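Local coordinates for argininosuccinate lyase (Chelativorans sp., PDB 6RXA), which belongs to the aspartase/fumarase superfamily of C-N lyases, is known as an EDDS lyase, and probably cleaves carbon-nitrogen bonds with release of fumarate, at residues A[142-146]-A[171-175]; A[149-154]-A[166-171]. The protein carries 2 engineered substitutions. All blocks are in the same frame, centred on the assembly; numbering follows the deposited sequence.

Contact 1: A[142-146]-A[171-175]; sequences VVHKA and YLMAI
This is a close antiparallel helix-helix contact in the long helical bundle typical of the aspartase/fumarase superfamily: the C-terminal end of helix 112-147 lies against the start of helix 168-193. The short axes run at 164° to each other and come within 8.7 Å, close enough for a methyl from each helix to reach the backbone of the other. Leu172 sits in the middle, pointing at the other helix. Its CD1 rests on the backbone N of Ala146 at 3.7 Å and also meets CG of Lys145 at the stem of that side chain, while NZ of Lys145 turns away to the carbonyls of Arg347 and Leu349. On the other side of Leu172, Met173 starts off beside the partner helix but bends at chi2 (-48°), which brings SD to 3.8 Å from CB of Ala146; a second bend at chi3 sets CE, and SD and CE both come near CG2 of Val143. Helix 451-500 packs against both of these residues, with Met462 on Val143 and Ile458 and Ala461 on Met173. A neighbouring subunit touches Met173 and Ile175 through its Asn227 and Tyr318. Val142 closes the remaining end: chi1 of 165° turns CG1 away from its own N and into the groove beside Leu172, at 4.0 Å from CB of Ile175 and 3.1 Å from the carbonyl O of Leu172.

Contact 2: A[149-154]-A[166-171]; sequences HLDTVM and ITLGHY
Met154 reaches across to Leu168 and beyond. Its CG lies between N and the carbonyl carbon (chi1 73°), and the chain runs extended from there: SD passes CB of Leu168 at 3.9 Å, and CE ends against CB of Tyr171 at 3.5 Å and CD1 of Ile166. Trp262 of helix 236-262 touches both Met154 and Leu168. Leu168 spreads the other way too, laying CD2 over one face of the His149 ring, 3.8 Å above its plane, while ND1 of His149 shares a hydrogen bond at the ring's edge with OG1 of Thr152. This packing lies beside the open end of the hairpin formed by strands 153-158 and 161-167, where Met154 and Ile166 make an antiparallel hydrogen-bonded pair, the bond from Ile166 N to Met154 O being short at 2.7 Å and nearly straight. Beyond the pair, the type I turn 149-152 offers carbonyls to the new helix: Leu168 N binds Thr152 O, and Gly169 N approaches His149 O from above its carbonyl plane. Thr167 is the N-cap. Its OG1 accepts from His170 N at 3.0 Å and donates to a water that in turn donates to Leu150 O; a valine here would probably leave His170 N uncapped and the water without the hydroxyl that donates to it. The methyl of Thr167, CG2, lies 3.4 Å from that same Leu150 O.

How the contacts relate
The two contacts follow one excursion of the chain, their centres about 9 Å apart. Helix 112-147 ends, a turn leads into strand 153-158, strand 161-167 returns, and helix 168-193 sets off antiparallel to the first. Contact 2 is thus nested inside the loop closed by contact 1; they share Tyr171, and meet where Ala146 CB lies 3.7 Å from Gly169 O. Contact 1 joins the two bundle helices, contact 2 joins the start of helix 168-193 to the turn and hairpin, which carries Thr158, a residue seen to bind fumarate, whose side chain is about 9 Å from that of Ile166. Both contacts touch the second subunit, placing this corner at an interface of the four-chain assembly.

Contact 1: A[142-146]-A[171-175]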
loop_
_atom_site.group_PDB
_atom_site.type_symbol
_atom_site.label_atom_id
_atom_site.label_comp_id
_atom_site.label_asym_id
_atom_site.label_seq_id
_atom_site.Cartn_x
_atom_site.Cartn_y
_atom_site.Cartn_z
ATOM N N VAL A 142 -28.657 9.989 -5.135
ATOM C CA VAL A 142 -28.393 10.722 -3.893
ATOM C C VAL A 142 -29.177 12.029 -3.855
ATOM O O VAL A 142 -29.832 12.347 -2.858
ATOM C CB VAL A 142 -26.877 10.960 -3.770
ATOM C CG1 VAL A 142 -26.532 12.014 -2.733
ATOM C CG2 VAL A 142 -26.157 9.644 -3.464
ATOM N N VAL A 143 -29.093 12.825 -4.924
ATOM C CA VAL A 143 -29.752 14.128 -4.941
ATOM C C VAL A 143 -31.267 13.971 -4.975
ATOM O O VAL A 143 -31.996 14.694 -4.279
ATOM C CB VAL A 143 -29.243 14.956 -6.134
ATOM C CG1 VAL A 143 -30.035 16.249 -6.262
ATOM C CG2 VAL A 143 -27.780 15.268 -5.983
ATOM N N HIS A 144 -31.767 13.028 -5.777
ATOM C CA HIS A 144 -33.210 12.832 -5.876
ATOM C C HIS A 144 -33.780 12.312 -4.560
ATOM O O HIS A 144 -34.889 12.694 -4.164
ATOM C CB HIS A 144 -33.526 11.930 -7.066
ATOM C CG HIS A 144 -32.993 12.458 -8.366
ATOM N ND1 HIS A 144 -33.052 11.745 -9.544
ATOM C CD2 HIS A 144 -32.385 13.632 -8.668
ATOM C CE1 HIS A 144 -32.505 12.455 -10.516
ATOM N NE2 HIS A 144 -32.085 13.601 -10.010
ATOM N N LYS A 145 -33.020 11.467 -3.852
ATOM C CA LYS A 145 -33.414 11.043 -2.508
ATOM C C LYS A 145 -33.410 12.222 -1.541
ATOM O O LYS A 145 -34.353 12.397 -0.759
ATOM C CB LYS A 145 -32.478 9.928 -2.031
ATOM C CG LYS A 145 -32.918 9.189 -0.763
ATOM C CD LYS A 145 -34.080 8.232 -0.989
ATOM C CE LYS A 145 -34.215 7.252 0.172
ATOM N NZ LYS A 145 -35.237 6.215 -0.125
ATOM N N ALA A 146 -32.371 13.057 -1.595
ATOM C CA ALA A 146 -32.315 14.215 -0.708
ATOM C C ALA A 146 -33.546 15.092 -0.869
ATOM O O ALA A 146 -34.081 15.617 0.118
ATOM C CB ALA A 146 -31.060 15.037 -0.991
ATOM N N TYR A 171 -27.626 15.493 4.909
ATOM C CA TYR A 171 -26.575 14.483 4.880
ATOM C C TYR A 171 -26.281 14.035 3.448
ATOM O O TYR A 171 -25.118 13.965 3.022
ATOM C CB TYR A 171 -26.966 13.277 5.758
ATOM C CG TYR A 171 -25.901 12.205 5.718
ATOM C CD1 TYR A 171 -25.898 11.244 4.725
ATOM C CD2 TYR A 171 -24.873 12.188 6.643
ATOM C CE1 TYR A 171 -24.913 10.304 4.648
ATOM C CE2 TYR A 171 -23.868 11.232 6.576
ATOM C CZ TYR A 171 -23.896 10.290 5.576
ATOM O OH TYR A 171 -22.909 9.331 5.475
ATOM N N LEU A 172 -27.329 13.694 2.693
ATOM C CA LEU A 172 -27.145 13.223 1.324
ATOM C C LEU A 172 -26.461 14.268 0.458
ATOM O O LEU A 172 -25.692 13.916 -0.439
ATOM C CB LEU A 172 -28.478 12.776 0.731
ATOM C CG LEU A 172 -29.007 11.494 1.375
ATOM C CD1 LEU A 172 -30.478 11.280 1.026
ATOM C CD2 LEU A 172 -28.180 10.292 0.937
ATOM N N MET A 173 -26.679 15.553 0.728
ATOM C CA MET A 173 -26.015 16.564 -0.077
ATOM C C MET A 173 -24.526 16.666 0.227
ATOM O O MET A 173 -23.783 17.175 -0.612
ATOM C CB MET A 173 -26.739 17.900 0.011
ATOM C CG MET A 173 -28.127 17.837 -0.634
ATOM S SD MET A 173 -28.198 17.099 -2.279
ATOM C CE MET A 173 -27.320 18.337 -3.220
ATOM N N ALA A 174 -24.055 16.166 1.377
ATOM C CA ALA A 174 -22.613 16.030 1.557
ATOM C C ALA A 174 -22.059 15.033 0.557
ATOM O O ALA A 174 -21.024 15.273 -0.079
ATOM C CB ALA A 174 -22.295 15.578 2.987
ATOM N N ILE A 175 -22.759 13.908 0.392
ATOM C CA ILE A 175 -22.346 12.896 -0.574
ATOM C C ILE A 175 -22.369 13.478 -1.983
ATOM O O ILE A 175 -21.443 13.261 -2.767
ATOM C CB ILE A 175 -23.227 11.640 -0.432
ATOM C CG1 ILE A 175 -23.227 11.112 1.011
ATOM C CG2 ILE A 175 -22.780 10.578 -1.421
ATOM C CD1 ILE A 175 -21.877 10.726 1.557
#

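Contact 2: A[149-154]-A[166-171]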
loop_
_atom_site.group_PDB
_atom_site.type_symbol
_atom_site.label_atom_id
_atom_site.label_comp_id
_atom_site.label_asym_id
_atom_site.label_seq_id
_atom_site.Cartn_x
_atom_site.Cartn_y
_atom_site.Cartn_z
ATOM N N HIS A 149 -36.420 14.453 1.375
ATOM C CA HIS A 149 -36.106 14.343 2.796
ATOM C C HIS A 149 -35.625 15.650 3.405
ATOM O O HIS A 149 -34.843 15.644 4.355
ATOM C CB HIS A 149 -35.140 13.193 3.045
ATOM C CG HIS A 149 -35.787 11.871 2.830
ATOM N ND1 HIS A 149 -36.647 11.310 3.749
ATOM C CD2 HIS A 149 -35.782 11.041 1.761
ATOM C CE1 HIS A 149 -37.118 10.172 3.271
ATOM N NE2 HIS A 149 -36.604 9.983 2.067
ATOM N N LEU A 150 -36.157 16.777 2.933
ATOM C CA LEU A 150 -35.790 18.069 3.491
ATOM C C LEU A 150 -36.322 18.249 4.902
ATOM O O LEU A 150 -35.804 19.094 5.646
ATOM C CB LEU A 150 -36.366 19.183 2.615
ATOM C CG LEU A 150 -35.822 19.252 1.186
ATOM C CD1 LEU A 150 -36.558 20.313 0.371
ATOM C CD2 LEU A 150 -34.331 19.522 1.187
ATOM N N ASP A 151 -37.373 17.508 5.260
ATOM C CA ASP A 151 -38.000 17.601 6.571
ATOM C C ASP A 151 -37.695 16.395 7.451
ATOM O O ASP A 151 -38.302 16.248 8.517
ATOM C CB ASP A 151 -39.526 17.716 6.446
ATOM C CG ASP A 151 -39.972 18.976 5.742
ATOM O OD1 ASP A 151 -39.269 19.999 5.835
ATOM O OD2 ASP A 151 -41.040 18.939 5.096
ATOM N N THR A 152 -36.814 15.497 7.016
ATOM C CA THR A 152 -36.547 14.264 7.758
ATOM C C THR A 152 -35.469 14.551 8.802
ATOM O O THR A 152 -34.282 14.293 8.611
ATOM C CB THR A 152 -36.143 13.153 6.797
ATOM O OG1 THR A 152 -37.215 12.935 5.870
ATOM C CG2 THR A 152 -35.874 11.861 7.537
ATOM N N VAL A 153 -35.911 15.095 9.942
ATOM C CA VAL A 153 -34.975 15.455 11.002
ATOM C C VAL A 153 -34.302 14.213 11.573
ATOM O O VAL A 153 -34.939 13.182 11.816
ATOM C CB VAL A 153 -35.696 16.282 12.080
ATOM C CG1 VAL A 153 -36.796 15.484 12.743
ATOM C CG2 VAL A 153 -34.705 16.776 13.137
ATOM N N MET A 154 -32.994 14.315 11.801
ATOM C CA MET A 154 -32.205 13.210 12.326
ATOM C C MET A 154 -30.912 13.817 12.843
ATOM O O MET A 154 -30.584 14.961 12.529
ATOM C CB MET A 154 -31.909 12.168 11.256
ATOM C CG MET A 154 -30.880 12.614 10.227
ATOM S SD MET A 154 -30.518 11.310 9.019
ATOM C CE MET A 154 -28.968 11.920 8.338
ATOM N N ILE A 166 -29.751 17.537 12.085
ATOM C CA ILE A 166 -29.729 17.885 10.668
ATOM C C ILE A 166 -30.974 17.275 10.031
ATOM O O ILE A 166 -31.948 16.965 10.721
ATOM C CB ILE A 166 -28.444 17.381 9.986
ATOM C CG1 ILE A 166 -28.340 15.860 10.087
ATOM C CG2 ILE A 166 -27.219 18.041 10.593
ATOM C CD1 ILE A 166 -27.427 15.239 9.029
ATOM N N THR A 167 -30.942 17.078 8.715
ATOM C CA THR A 167 -31.955 16.279 8.041
ATOM C C THR A 167 -31.255 15.252 7.162
ATOM O O THR A 167 -30.084 15.405 6.801
ATOM C CB THR A 167 -32.870 17.126 7.153
ATOM O OG1 THR A 167 -32.093 17.637 6.060
ATOM C CG2 THR A 167 -33.483 18.267 7.934
ATOM N N LEU A 168 -31.986 14.195 6.805
ATOM C CA LEU A 168 -31.438 13.218 5.869
ATOM C C LEU A 168 -31.065 13.875 4.542
ATOM O O LEU A 168 -30.047 13.520 3.934
ATOM C CB LEU A 168 -32.424 12.063 5.685
ATOM C CG LEU A 168 -32.032 10.965 4.694
ATOM C CD1 LEU A 168 -30.682 10.347 5.053
ATOM C CD2 LEU A 168 -33.111 9.909 4.647
ATOM N N GLY A 169 -31.864 14.841 4.080
ATOM C CA GLY A 169 -31.503 15.564 2.871
ATOM C C GLY A 169 -30.162 16.267 2.973
ATOM O O GLY A 169 -29.360 16.246 2.041
ATOM N N HIS A 170 -29.928 16.954 4.092
ATOM C CA HIS A 170 -28.651 17.628 4.309
ATOM C C HIS A 170 -27.485 16.649 4.253
ATOM O O HIS A 170 -26.457 16.927 3.626
ATOM C CB HIS A 170 -28.720 18.336 5.659
ATOM C CG HIS A 170 -27.451 19.004 6.066
ATOM N ND1 HIS A 170 -26.712 18.572 7.145
ATOM C CD2 HIS A 170 -26.792 20.072 5.556
ATOM C CE1 HIS A 170 -25.646 19.343 7.275
ATOM N NE2 HIS A 170 -25.673 20.263 6.325
ATOM N N TYR A 171 -27.626 15.493 4.909
ATOM C CA TYR A 171 -26.575 14.483 4.880
ATOM C C TYR A 171 -26.281 14.035 3.448
ATOM O O TYR A 171 -25.118 13.965 3.022
ATOM C CB TYR A 171 -26.966 13.277 5.758
ATOM C CG TYR A 171 -25.901 12.205 5.718
ATOM C CD1 TYR A 171 -25.898 11.244 4.725
ATOM C CD2 TYR A 171 -24.873 12.188 6.643
ATOM C CE1 TYR A 171 -24.913 10.304 4.648
ATOM C CE2 TYR A 171 -23.868 11.232 6.576
ATOM C CZ TYR A 171 -23.896 10.290 5.576
ATOM O OH TYR A 171 -22.909 9.331 5.475
HETATM O O HOH W 1 -33.199 19.929 5.022
#